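Long-range contacts in mandelate racemase/muconate lactonizing enzyme (Roseovarius nubinhibens, PDB 2QDD), which is of unknown function but belongs to the magnesium-dependent mandelate racemase/muconate lactonizing branch of the enolase superfamily, and so probably acts on a carboxylate substrate: residues Ser85-Asn90 with Gly273-Arg278; Pro122-Leu127 with Pro347-Gly352; Phe195-Ala200 with Asp217-Pro222; Asp303-His308 with Pro351-Ile356. All blocks are in the same frame, centred on the assembly; numbering follows the deposited sequence.

Interaction 1. Residues Ser85-Asn90 with Gly273-Arg278; sequences SLDHVN and GLTRAR
N90 meets T275 and R276 because its chi1 of -78° sets CG beside the backbone N, sending the amide back along its own helix as well as across to the next. ND2 donates to L86 O over 2.7 Å at a nearly straight 162°, entering from above the carbonyl plane, while N90 N reaches the same oxygen from the opposite face. The ND2 bond, with a further one to D108, fixes the rotation of the amide. T275 turns CG2 anti to its backbone N, where the methyl meets D87 OD1 at 3.4 Å, and OG1 takes the other branch, 4.0 Å from L86 CD2. R276 NH1 lies 3.6 Å from N90 CB, and N90 OD1 stands over one guanidinium face. Two waters complete the seam: one joins D87 O to R276 NH1, the other N90 OD1 to the backbone N of R276. T275 OG1 is bonded to D108 and W112, and R276 forms a salt bridge with D94. The segments 86-90 and 274-278 cross at -106°; they open helices 86-96 and 274-287, and helix 101-119 lies against both, its D108 and W112 meeting residues from each side of the domain boundary.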
loop_
_atom_site.group_PDB
_atom_site.type_symbol
_atom_site.label_atom_id
_atom_site.label_comp_id
_atom_site.label_asym_id
_atom_site.label_seq_id
_atom_site.Cartn_x
_atom_site.Cartn_y
_atom_site.Cartn_z
ATOM N N SER A 85 12.471 18.652 36.852
ATOM C CA SER A 85 11.448 17.844 36.196
ATOM C C SER A 85 11.281 18.268 34.739
ATOM O O SER A 85 10.386 19.047 34.412
ATOM C CB SER A 85 10.115 17.975 36.937
ATOM O OG SER A 85 10.145 17.280 38.174
ATOM N N LEU A 86 12.153 17.750 33.875
ATOM C CA LEU A 86 12.390 18.322 32.547
ATOM C C LEU A 86 11.272 18.053 31.544
ATOM O O LEU A 86 10.871 18.957 30.808
ATOM C CB LEU A 86 13.713 17.822 31.975
ATOM C CG LEU A 86 14.906 18.736 32.211
ATOM C CD1 LEU A 86 16.168 17.938 32.061
ATOM C CD2 LEU A 86 14.880 19.873 31.209
ATOM N N ASP A 87 10.775 16.815 31.524
ATOM C CA ASP A 87 9.633 16.453 30.697
ATOM C C ASP A 87 8.398 17.258 31.080
ATOM O O ASP A 87 7.633 17.668 30.209
ATOM C CB ASP A 87 9.339 14.954 30.787
ATOM C CG ASP A 87 10.431 14.096 30.161
ATOM O OD1 ASP A 87 10.852 14.371 29.015
ATOM O OD2 ASP A 87 10.867 13.129 30.818
ATOM N N HIS A 88 8.221 17.494 32.380
ATOM C CA HIS A 88 7.123 18.323 32.882
ATOM C C HIS A 88 7.206 19.785 32.436
ATOM O O HIS A 88 6.197 20.372 32.058
ATOM C CB HIS A 88 7.041 18.247 34.404
ATOM C CG HIS A 88 6.090 19.234 35.002
ATOM N ND1 HIS A 88 4.723 19.092 34.914
ATOM C CD2 HIS A 88 6.308 20.379 35.692
ATOM C CE1 HIS A 88 4.138 20.105 35.528
ATOM N NE2 HIS A 88 5.078 20.900 36.008
ATOM N N VAL A 89 8.409 20.359 32.488
ATOM C CA VAL A 89 8.659 21.717 32.006
ATOM C C VAL A 89 8.296 21.843 30.522
ATOM O O VAL A 89 7.645 22.814 30.121
ATOM C CB VAL A 89 10.132 22.157 32.288
ATOM C CG1 VAL A 89 10.517 23.419 31.505
ATOM C CG2 VAL A 89 10.334 22.389 33.776
ATOM N N ASN A 90 8.688 20.842 29.728
ATOM C CA ASN A 90 8.323 20.765 28.310
ATOM C C ASN A 90 6.826 20.689 28.037
ATOM O O ASN A 90 6.322 21.383 27.148
ATOM C CB ASN A 90 9.051 19.612 27.625
ATOM C CG ASN A 90 10.492 19.952 27.304
ATOM O OD1 ASN A 90 10.793 20.465 26.228
ATOM N ND2 ASN A 90 11.387 19.682 28.246
ATOM N N GLY A 273 14.533 22.042 21.690
ATOM C CA GLY A 273 15.400 21.850 22.844
ATOM C C GLY A 273 16.097 20.510 22.869
ATOM O O GLY A 273 16.062 19.762 21.895
ATOM N N LEU A 274 16.727 20.221 24.001
ATOM C CA LEU A 274 17.576 19.059 24.168
ATOM C C LEU A 274 16.739 17.829 24.501
ATOM O O LEU A 274 17.078 16.718 24.092
ATOM C CB LEU A 274 18.566 19.326 25.303
ATOM C CG LEU A 274 20.082 19.271 25.122
ATOM C CD1 LEU A 274 20.544 19.477 23.676
ATOM C CD2 LEU A 274 20.715 20.308 26.045
ATOM N N THR A 275 15.664 18.037 25.263
ATOM C CA THR A 275 14.707 16.980 25.607
ATOM C C THR A 275 14.057 16.382 24.353
ATOM O O THR A 275 14.008 15.159 24.200
ATOM C CB THR A 275 13.618 17.515 26.571
ATOM O OG1 THR A 275 14.236 17.988 27.776
ATOM C CG2 THR A 275 12.594 16.432 26.918
ATOM N N ARG A 276 13.582 17.252 23.459
ATOM C CA ARG A 276 12.995 16.823 22.193
ATOM C C ARG A 276 14.051 16.239 21.249
ATOM O O ARG A 276 13.800 15.235 20.586
ATOM C CB ARG A 276 12.234 17.975 21.526
ATOM C CG ARG A 276 11.013 18.495 22.318
ATOM C CD ARG A 276 9.783 17.614 22.153
ATOM N NE ARG A 276 8.671 18.048 23.000
ATOM C CZ ARG A 276 8.400 17.563 24.212
ATOM N NH1 ARG A 276 7.359 18.026 24.893
ATOM N NH2 ARG A 276 9.160 16.620 24.753
ATOM N N ALA A 277 15.232 16.853 21.217
ATOM C CA ALA A 277 16.338 16.397 20.358
ATOM C C ALA A 277 16.892 15.023 20.736
ATOM O O ALA A 277 17.229 14.238 19.855
ATOM C CB ALA A 277 17.445 17.425 20.316
ATOM N N ARG A 278 16.943 14.731 22.036
ATOM C CA ARG A 278 17.373 13.418 22.546
ATOM C C ARG A 278 16.439 12.268 22.148
ATOM O O ARG A 278 16.909 11.184 21.778
ATOM C CB ARG A 278 17.524 13.457 24.073
ATOM C CG ARG A 278 18.058 12.178 24.702
ATOM C CD ARG A 278 17.117 11.680 25.783
ATOM N NE ARG A 278 17.794 11.527 27.069
ATOM C CZ ARG A 278 17.256 11.850 28.244
ATOM N NH1 ARG A 278 17.949 11.677 29.360
ATOM N NH2 ARG A 278 16.025 12.349 28.306
HETATM O O HOH W 1 7.242 16.698 27.485
HETATM O O HOH W 2 12.998 20.077 24.490
#

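Interaction 2. Residues Pro122-Leu127 with Pro347-Gly352; sequences PLWQLL and PPSAPG
The indole of W124 presents its pyrrole edge to 347-352, with P348 O and S349 OG near the ring plane. Over one face lies the ring of P122, two residues earlier in the same segment, CG 3.3 Å above the plane and offset toward the rim, with Q125 CB farther along that same face. P347 CG comes in obliquely at 3.9 Å from CD1. The imidazole of H308, from helix 300-311, meets the indole with its plane only about 15° away. A chi1 of 60° wedges CG of W124 between backbone N and carbonyl carbon, the crowded position, and so swings NE1 out to P348 O, where the bond is weak: 3.0 Å long but bent to 128°. The backbone supplies the firmer link. L123 N donates to G352 O at 3.1 Å, and P122 and G352 form a single beta bridge; CA of P122 adds C-H...O contacts to A350 O at 3.4 Å and to G352 O. An amide in the first turn of a helix has no acceptor within that helix. Here G352 O fills the role for L123, so a proline-rich segment without regular structure is held chiefly through its carbonyl oxygens, by main-chain and indole N-H donors.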
loop_
_atom_site.group_PDB
_atom_site.type_symbol
_atom_site.label_atom_id
_atom_site.label_comp_id
_atom_site.label_asym_id
_atom_site.label_seq_id
_atom_site.Cartn_x
_atom_site.Cartn_y
_atom_site.Cartn_z
ATOM N N PRO A 122 28.168 16.438 33.794
ATOM C CA PRO A 122 28.129 17.099 32.498
ATOM C C PRO A 122 26.965 16.602 31.649
ATOM O O PRO A 122 26.525 15.463 31.815
ATOM C CB PRO A 122 29.463 16.701 31.863
ATOM C CG PRO A 122 29.846 15.453 32.545
ATOM C CD PRO A 122 29.360 15.581 33.937
ATOM N N LEU A 123 26.479 17.454 30.753
ATOM C CA LEU A 123 25.306 17.135 29.944
ATOM C C LEU A 123 25.467 15.865 29.108
ATOM O O LEU A 123 24.525 15.090 28.998
ATOM C CB LEU A 123 24.894 18.326 29.080
ATOM C CG LEU A 123 23.624 19.097 29.453
ATOM C CD1 LEU A 123 23.560 19.418 30.926
ATOM C CD2 LEU A 123 23.534 20.377 28.645
ATOM N N TRP A 124 26.667 15.631 28.572
ATOM C CA TRP A 124 26.956 14.411 27.801
ATOM C C TRP A 124 26.778 13.110 28.583
ATOM O O TRP A 124 26.470 12.071 27.995
ATOM C CB TRP A 124 28.331 14.462 27.111
ATOM C CG TRP A 124 29.498 14.623 28.047
ATOM C CD1 TRP A 124 30.157 15.784 28.335
ATOM C CD2 TRP A 124 30.149 13.594 28.808
ATOM N NE1 TRP A 124 31.171 15.546 29.227
ATOM C CE2 TRP A 124 31.186 14.212 29.539
ATOM C CE3 TRP A 124 29.952 12.216 28.951
ATOM C CZ2 TRP A 124 32.024 13.497 30.401
ATOM C CZ3 TRP A 124 30.780 11.510 29.818
ATOM C CH2 TRP A 124 31.810 12.153 30.523
ATOM N N GLN A 125 26.969 13.173 29.900
ATOM C CA GLN A 125 26.746 12.023 30.775
ATOM C C GLN A 125 25.275 11.818 31.120
ATOM O O GLN A 125 24.801 10.678 31.198
ATOM C CB GLN A 125 27.579 12.138 32.049
ATOM C CG GLN A 125 27.572 10.875 32.895
ATOM C CD GLN A 125 28.878 10.645 33.626
ATOM O OE1 GLN A 125 29.470 9.569 33.536
ATOM N NE2 GLN A 125 29.333 11.653 34.358
ATOM N N LEU A 126 24.555 12.917 31.324
ATOM C CA LEU A 126 23.104 12.860 31.530
ATOM C C LEU A 126 22.385 12.345 30.288
ATOM O O LEU A 126 21.339 11.704 30.389
ATOM C CB LEU A 126 22.551 14.231 31.924
ATOM C CG LEU A 126 22.739 14.695 33.370
ATOM C CD1 LEU A 126 22.243 16.119 33.503
ATOM C CD2 LEU A 126 22.010 13.787 34.342
ATOM N N LEU A 127 22.977 12.617 29.127
ATOM C CA LEU A 127 22.485 12.112 27.853
ATOM C C LEU A 127 22.986 10.704 27.523
ATOM O O LEU A 127 22.607 10.129 26.507
ATOM C CB LEU A 127 22.814 13.106 26.733
ATOM C CG LEU A 127 22.079 14.442 26.887
ATOM C CD1 LEU A 127 22.771 15.563 26.131
ATOM C CD2 LEU A 127 20.613 14.323 26.492
ATOM N N PRO A 347 33.292 18.439 24.135
ATOM C CA PRO A 347 32.454 19.155 25.099
ATOM C C PRO A 347 33.156 19.243 26.458
ATOM O O PRO A 347 34.002 18.404 26.755
ATOM C CB PRO A 347 31.204 18.277 25.188
ATOM C CG PRO A 347 31.689 16.899 24.889
ATOM C CD PRO A 347 32.799 17.065 23.887
ATOM N N PRO A 348 32.829 20.265 27.271
ATOM C CA PRO A 348 33.254 20.329 28.676
ATOM C C PRO A 348 32.790 19.142 29.524
ATOM O O PRO A 348 31.791 18.496 29.196
ATOM C CB PRO A 348 32.599 21.618 29.179
ATOM C CG PRO A 348 32.411 22.444 27.955
ATOM C CD PRO A 348 32.066 21.465 26.883
ATOM N N SER A 349 33.520 18.870 30.606
ATOM C CA SER A 349 33.141 17.831 31.565
ATOM C C SER A 349 32.712 18.378 32.929
ATOM O O SER A 349 32.371 17.613 33.835
ATOM C CB SER A 349 34.272 16.822 31.720
ATOM O OG SER A 349 34.475 16.123 30.505
ATOM N N ALA A 350 32.728 19.705 33.058
ATOM C CA ALA A 350 32.114 20.418 34.180
ATOM C C ALA A 350 30.624 20.072 34.296
ATOM O O ALA A 350 29.979 19.827 33.278
ATOM C CB ALA A 350 32.294 21.920 33.984
ATOM N N PRO A 351 30.078 20.027 35.532
ATOM C CA PRO A 351 28.635 19.853 35.744
ATOM C C PRO A 351 27.746 20.809 34.942
ATOM O O PRO A 351 28.074 21.986 34.775
ATOM C CB PRO A 351 28.471 20.114 37.238
ATOM C CG PRO A 351 29.766 19.695 37.820
ATOM C CD PRO A 351 30.802 20.107 36.816
ATOM N N GLY A 352 26.634 20.282 34.439
ATOM C CA GLY A 352 25.757 21.031 33.551
ATOM C C GLY A 352 26.348 21.251 32.178
ATOM O O GLY A 352 26.963 20.354 31.591
#

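Interaction 3. Residues Phe195-Ala200 with Asp217-Pro222; sequences FDVNRA and DWIEQP
The carboxylate of D196 overlaps that of E220 almost plane on plane, the two tilted by only 9°, with D196 OD1 3.5 Å from both CD and OE2 of E220. D196 and E220 are a bridged pair, which puts both on one face of the sheet; CG anti to the backbone N in each, and the extended E220 chain, bring the carboxylates level. One water, 2.8 Å from D196 OD1 and equally far from E220 OE2, spans the pair. D196 OD1 also takes the N-H of N198 from above the carboxylate plane, an Asx turn that ties the acid to the loop leaving the strand.

Beneath the acids the parallel pairing is regular: F195 N donates to W218 O, and E220 N to F195 O at 2.9 Å and 176°. V197 N to E220 O is weaker, and R199 N, within the type I' turn V197-A200, prolongs the pairing to Q221 O. F195 and I219 lie on the other face, where I219 CD1 touches F195 CB; V197 CG2 meets I219 CG2 at 4.0 Å just past the strand end. At the edge of the F195 ring lies D217 OD1, which bonds S184.

These are neighbouring strands of a beta-alpha-beta unit in the enolase-superfamily barrel, carrying magnesium ligands at their C-terminal ends. D243, just after strand 240-242, and E244 complete the known site. No metal is bound to this chain; D196 has a salt bridge to K167 and E220 one to K265, while E220 OE2 also lies close to D243 OD2. A cluster of acids like this is consistent with a site made for a divalent cation.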
loop_
_atom_site.group_PDB
_atom_site.type_symbol
_atom_site.label_atom_id
_atom_site.label_comp_id
_atom_site.label_asym_id
_atom_site.label_seq_id
_atom_site.Cartn_x
_atom_site.Cartn_y
_atom_site.Cartn_z
ATOM N N PHE A 195 26.906 17.164 -0.187
ATOM C CA PHE A 195 26.381 18.218 -1.050
ATOM C C PHE A 195 25.084 18.771 -0.500
ATOM O O PHE A 195 24.055 18.093 -0.512
ATOM C CB PHE A 195 26.204 17.729 -2.488
ATOM C CG PHE A 195 27.494 17.358 -3.156
ATOM C CD1 PHE A 195 27.879 16.031 -3.251
ATOM C CD2 PHE A 195 28.331 18.340 -3.672
ATOM C CE1 PHE A 195 29.077 15.678 -3.859
ATOM C CE2 PHE A 195 29.531 18.001 -4.284
ATOM C CZ PHE A 195 29.908 16.666 -4.377
ATOM N N ASP A 196 25.156 20.009 -0.010
ATOM C CA ASP A 196 24.034 20.680 0.642
ATOM C C ASP A 196 23.340 21.628 -0.336
ATOM O O ASP A 196 23.917 22.619 -0.797
ATOM C CB ASP A 196 24.509 21.422 1.897
ATOM C CG ASP A 196 23.376 22.117 2.650
ATOM O OD1 ASP A 196 22.184 21.779 2.453
ATOM O OD2 ASP A 196 23.689 23.013 3.464
ATOM N N VAL A 197 22.091 21.299 -0.635
ATOM C CA VAL A 197 21.334 21.909 -1.719
ATOM C C VAL A 197 20.516 23.044 -1.117
ATOM O O VAL A 197 20.168 24.008 -1.809
ATOM C CB VAL A 197 20.405 20.851 -2.377
ATOM C CG1 VAL A 197 19.570 21.442 -3.486
ATOM C CG2 VAL A 197 21.220 19.674 -2.900
ATOM N N ASN A 198 20.269 22.914 0.192
ATOM C CA ASN A 198 19.364 23.767 0.960
ATOM C C ASN A 198 18.086 24.170 0.257
ATOM O O ASN A 198 17.784 25.355 0.061
ATOM C CB ASN A 198 20.076 24.956 1.601
ATOM C CG ASN A 198 19.771 25.073 3.083
ATOM O OD1 ASN A 198 20.682 25.079 3.915
ATOM N ND2 ASN A 198 18.479 25.158 3.425
ATOM N N ARG A 199 17.329 23.137 -0.120
ATOM C CA ARG A 199 15.961 23.253 -0.657
ATOM C C ARG A 199 15.818 23.971 -2.005
ATOM O O ARG A 199 14.707 24.302 -2.416
ATOM C CB ARG A 199 14.984 23.821 0.384
ATOM C CG ARG A 199 14.984 23.083 1.708
ATOM C CD ARG A 199 14.163 23.806 2.750
ATOM N NE ARG A 199 14.923 24.900 3.349
ATOM C CZ ARG A 199 14.487 25.672 4.340
ATOM N NH1 ARG A 199 15.269 26.635 4.814
ATOM N NH2 ARG A 199 13.284 25.482 4.866
ATOM N N ALA A 200 16.933 24.180 -2.699
ATOM C CA ALA A 200 16.952 24.983 -3.923
ATOM C C ALA A 200 16.460 24.243 -5.175
ATOM O O ALA A 200 16.231 24.866 -6.209
ATOM C CB ALA A 200 18.340 25.567 -4.156
ATOM N N ASP A 217 27.843 10.458 -3.075
ATOM C CA ASP A 217 27.947 11.166 -1.799
ATOM C C ASP A 217 26.572 11.567 -1.276
ATOM O O ASP A 217 25.617 11.657 -2.052
ATOM C CB ASP A 217 28.833 12.400 -1.954
ATOM C CG ASP A 217 30.141 12.086 -2.640
ATOM O OD1 ASP A 217 30.206 12.232 -3.875
ATOM O OD2 ASP A 217 31.096 11.672 -1.947
ATOM N N TRP A 218 26.493 11.789 0.039
ATOM C CA TRP A 218 25.335 12.394 0.709
ATOM C C TRP A 218 24.749 13.588 -0.033
ATOM O O TRP A 218 25.480 14.469 -0.486
ATOM C CB TRP A 218 25.728 12.874 2.102
ATOM C CG TRP A 218 25.736 11.827 3.174
ATOM C CD1 TRP A 218 26.833 11.316 3.807
ATOM C CD2 TRP A 218 24.597 11.202 3.777
ATOM N NE1 TRP A 218 26.451 10.397 4.750
ATOM C CE2 TRP A 218 25.085 10.310 4.759
ATOM C CE3 TRP A 218 23.214 11.302 3.579
ATOM C CZ2 TRP A 218 24.239 9.530 5.544
ATOM C CZ3 TRP A 218 22.371 10.515 4.355
ATOM C CH2 TRP A 218 22.887 9.638 5.322
ATOM N N ILE A 219 23.424 13.605 -0.149
ATOM C CA ILE A 219 22.697 14.780 -0.613
ATOM C C ILE A 219 21.809 15.272 0.515
ATOM O O ILE A 219 20.937 14.540 0.995
ATOM C CB ILE A 219 21.823 14.477 -1.864
ATOM C CG1 ILE A 219 22.653 13.838 -2.985
ATOM C CG2 ILE A 219 21.105 15.743 -2.349
ATOM C CD1 ILE A 219 23.877 14.642 -3.441
ATOM N N GLU A 220 22.043 16.508 0.941
ATOM C CA GLU A 220 21.297 17.080 2.049
ATOM C C GLU A 220 20.121 17.889 1.526
ATOM O O GLU A 220 20.302 18.818 0.728
ATOM C CB GLU A 220 22.203 17.931 2.940
ATOM C CG GLU A 220 21.572 18.345 4.263
ATOM C CD GLU A 220 22.374 19.417 4.995
ATOM O OE1 GLU A 220 23.626 19.375 4.942
ATOM O OE2 GLU A 220 21.748 20.298 5.629
ATOM N N GLN A 221 18.927 17.492 1.974
ATOM C CA GLN A 221 17.659 18.201 1.768
ATOM C C GLN A 221 17.508 18.887 0.399
ATOM O O GLN A 221 17.590 20.117 0.299
ATOM C CB GLN A 221 17.371 19.149 2.945
ATOM C CG GLN A 221 15.982 19.793 2.937
ATOM C CD GLN A 221 14.936 19.014 3.685
ATOM O OE1 GLN A 221 15.160 18.564 4.802
ATOM N NE2 GLN A 221 13.759 18.879 3.082
ATOM N N PRO A 222 17.316 18.087 -0.670
ATOM C CA PRO A 222 17.311 18.680 -2.007
ATOM C C PRO A 222 16.090 19.576 -2.266
ATOM O O PRO A 222 16.197 20.560 -2.998
ATOM C CB PRO A 222 17.333 17.460 -2.940
ATOM C CG PRO A 222 16.762 16.345 -2.141
ATOM C CD PRO A 222 17.097 16.626 -0.702
HETATM O O HOH W 3 19.904 21.665 4.057
#

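Interaction 4. Residues Asp303-His308 with Pro351-Ile356; sequences DTAALH and PGLGVI
H308 points its CB toward L353 and carries its imidazole out of helix 300-311, CG beside the backbone N at a chi1 of -83°. H308 CG packs against L123 CB of the short helix 123-126, ND1 approaches W124 N and CE1 turns to P348 O. Along the other edge of the ring, CD2 lies 4.1 Å from L353 CD1. The tip, NE2, then donates to L353 O over 3.1 Å at 156°, the acceptor lying close to the imidazole plane even though the donor stands above the plane of the carbonyl. Partners along both edges of the ring fix how it is turned.

Helix 300-311 is the helix after barrel strand 290-293, whereas 351-356 belongs to the long loop that leaves the barrel for strand 367-370, the final strand of the antiparallel sheet of the N-terminal domain. The loop therefore crosses the helix on its way back to the capping domain.

L353 lends its side chain as well as its carbonyl. With CG anti to the backbone N, CD1 drops onto the helix backbone, 3.7 Å from A305 CA and only slightly farther from A305 CB. T304, one turn before H308, sets its methyl CG2 between L353 O and V355 CG1, at 3.7 Å and 3.9 Å. Its hydroxyl bonds to A300 O and A338 N, which keeps the methyl branch for the loop. Positive phi at G352 and G354, on either side of L353, lets the chain turn sharply around that residue, and L353 N is taken up by D113 OD1.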
loop_
_atom_site.group_PDB
_atom_site.type_symbol
_atom_site.label_atom_id
_atom_site.label_comp_id
_atom_site.label_asym_id
_atom_site.label_seq_id
_atom_site.Cartn_x
_atom_site.Cartn_y
_atom_site.Cartn_z
ATOM N N ASP A 303 26.287 26.060 20.517
ATOM C CA ASP A 303 27.194 25.067 19.932
ATOM C C ASP A 303 27.621 23.975 20.907
ATOM O O ASP A 303 27.752 22.818 20.514
ATOM C CB ASP A 303 28.434 25.745 19.361
ATOM C CG ASP A 303 28.144 26.518 18.097
ATOM O OD1 ASP A 303 27.195 26.148 17.369
ATOM O OD2 ASP A 303 28.870 27.499 17.826
ATOM N N THR A 304 27.820 24.355 22.171
ATOM C CA THR A 304 28.218 23.434 23.241
ATOM C C THR A 304 27.082 22.516 23.645
ATOM O O THR A 304 27.298 21.321 23.859
ATOM C CB THR A 304 28.732 24.209 24.476
ATOM O OG1 THR A 304 29.834 25.032 24.077
ATOM C CG2 THR A 304 29.190 23.279 25.581
ATOM N N ALA A 305 25.879 23.080 23.743
ATOM C CA ALA A 305 24.658 22.323 24.041
ATOM C C ALA A 305 24.428 21.148 23.093
ATOM O O ALA A 305 24.173 20.024 23.529
ATOM C CB ALA A 305 23.461 23.250 24.035
ATOM N N ALA A 306 24.544 21.417 21.798
ATOM C CA ALA A 306 24.335 20.407 20.770
ATOM C C ALA A 306 25.494 19.417 20.670
ATOM O O ALA A 306 25.293 18.258 20.306
ATOM C CB ALA A 306 24.086 21.072 19.441
ATOM N N LEU A 307 26.701 19.876 21.000
ATOM C CA LEU A 307 27.890 19.019 20.999
ATOM C C LEU A 307 27.914 18.009 22.140
ATOM O O LEU A 307 28.513 16.946 22.013
ATOM C CB LEU A 307 29.179 19.844 20.989
ATOM C CG LEU A 307 30.324 19.168 20.229
ATOM C CD1 LEU A 307 30.496 19.763 18.846
ATOM C CD2 LEU A 307 31.609 19.247 21.009
ATOM N N HIS A 308 27.254 18.342 23.246
ATOM C CA HIS A 308 26.958 17.379 24.306
ATOM C C HIS A 308 26.093 16.213 23.810
ATOM O O HIS A 308 26.318 15.061 24.198
ATOM C CB HIS A 308 26.257 18.072 25.483
ATOM C CG HIS A 308 27.190 18.758 26.436
ATOM N ND1 HIS A 308 28.038 18.070 27.276
ATOM C CD2 HIS A 308 27.383 20.072 26.703
ATOM C CE1 HIS A 308 28.723 18.930 28.008
ATOM N NE2 HIS A 308 28.345 20.151 27.679
ATOM N N PRO A 351 30.078 20.027 35.532
ATOM C CA PRO A 351 28.635 19.853 35.744
ATOM C C PRO A 351 27.746 20.809 34.942
ATOM O O PRO A 351 28.074 21.986 34.775
ATOM C CB PRO A 351 28.471 20.114 37.238
ATOM C CG PRO A 351 29.766 19.695 37.820
ATOM C CD PRO A 351 30.802 20.107 36.816
ATOM N N GLY A 352 26.634 20.282 34.439
ATOM C CA GLY A 352 25.757 21.031 33.551
ATOM C C GLY A 352 26.348 21.251 32.178
ATOM O O GLY A 352 26.963 20.354 31.591
ATOM N N LEU A 353 26.153 22.462 31.678
ATOM C CA LEU A 353 26.509 22.828 30.316
ATOM C C LEU A 353 27.994 23.149 30.209
ATOM O O LEU A 353 28.614 22.909 29.168
ATOM C CB LEU A 353 25.675 24.037 29.900
ATOM C CG LEU A 353 25.595 24.581 28.479
ATOM C CD1 LEU A 353 25.218 23.517 27.492
ATOM C CD2 LEU A 353 24.530 25.641 28.497
ATOM N N GLY A 354 28.548 23.690 31.299
ATOM C CA GLY A 354 29.969 24.019 31.392
ATOM C C GLY A 354 30.357 25.255 30.603
ATOM O O GLY A 354 31.499 25.381 30.152
ATOM N N VAL A 355 29.398 26.159 30.410
ATOM C CA VAL A 355 29.698 27.509 29.936
ATOM C C VAL A 355 28.867 28.557 30.677
ATOM O O VAL A 355 27.641 28.481 30.701
ATOM C CB VAL A 355 29.673 27.649 28.363
ATOM C CG1 VAL A 355 28.816 26.585 27.697
ATOM C CG2 VAL A 355 29.285 29.054 27.907
ATOM N N ILE A 356 29.562 29.507 31.310
ATOM C CA ILE A 356 28.938 30.557 32.125
ATOM C C ILE A 356 29.229 31.925 31.500
ATOM O O ILE A 356 30.363 32.406 31.561
ATOM C CB ILE A 356 29.446 30.533 33.596
ATOM C CG1 ILE A 356 29.232 29.151 34.229
ATOM C CG2 ILE A 356 28.748 31.604 34.430
ATOM C CD1 ILE A 356 30.340 28.725 35.182
#

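In the fold
Interactions 2 and 4 share P351 and G352 and have centres about 7 Å apart; together they fix one returning loop between helix 123-126 and helix 300-311. Interaction 4 is buried and mixes methyl packing with a single imidazole bond, while interaction 2 has an exposed rim and relies on carbonyls. Interaction 1 touches interaction 2 through L274 and R278, and interaction 4 through L274. It is buried and joins the two domains by hydrated polar side chains; like interaction 2, it reaches a second subunit. Interaction 3 stands apart, its centre about 29 Å from those of interactions 1 and 4, across the centre of the chain. It is buried too, but lies within the barrel sheet: backbone pairing underlies paired acids, and it alone bears magnesium ligands.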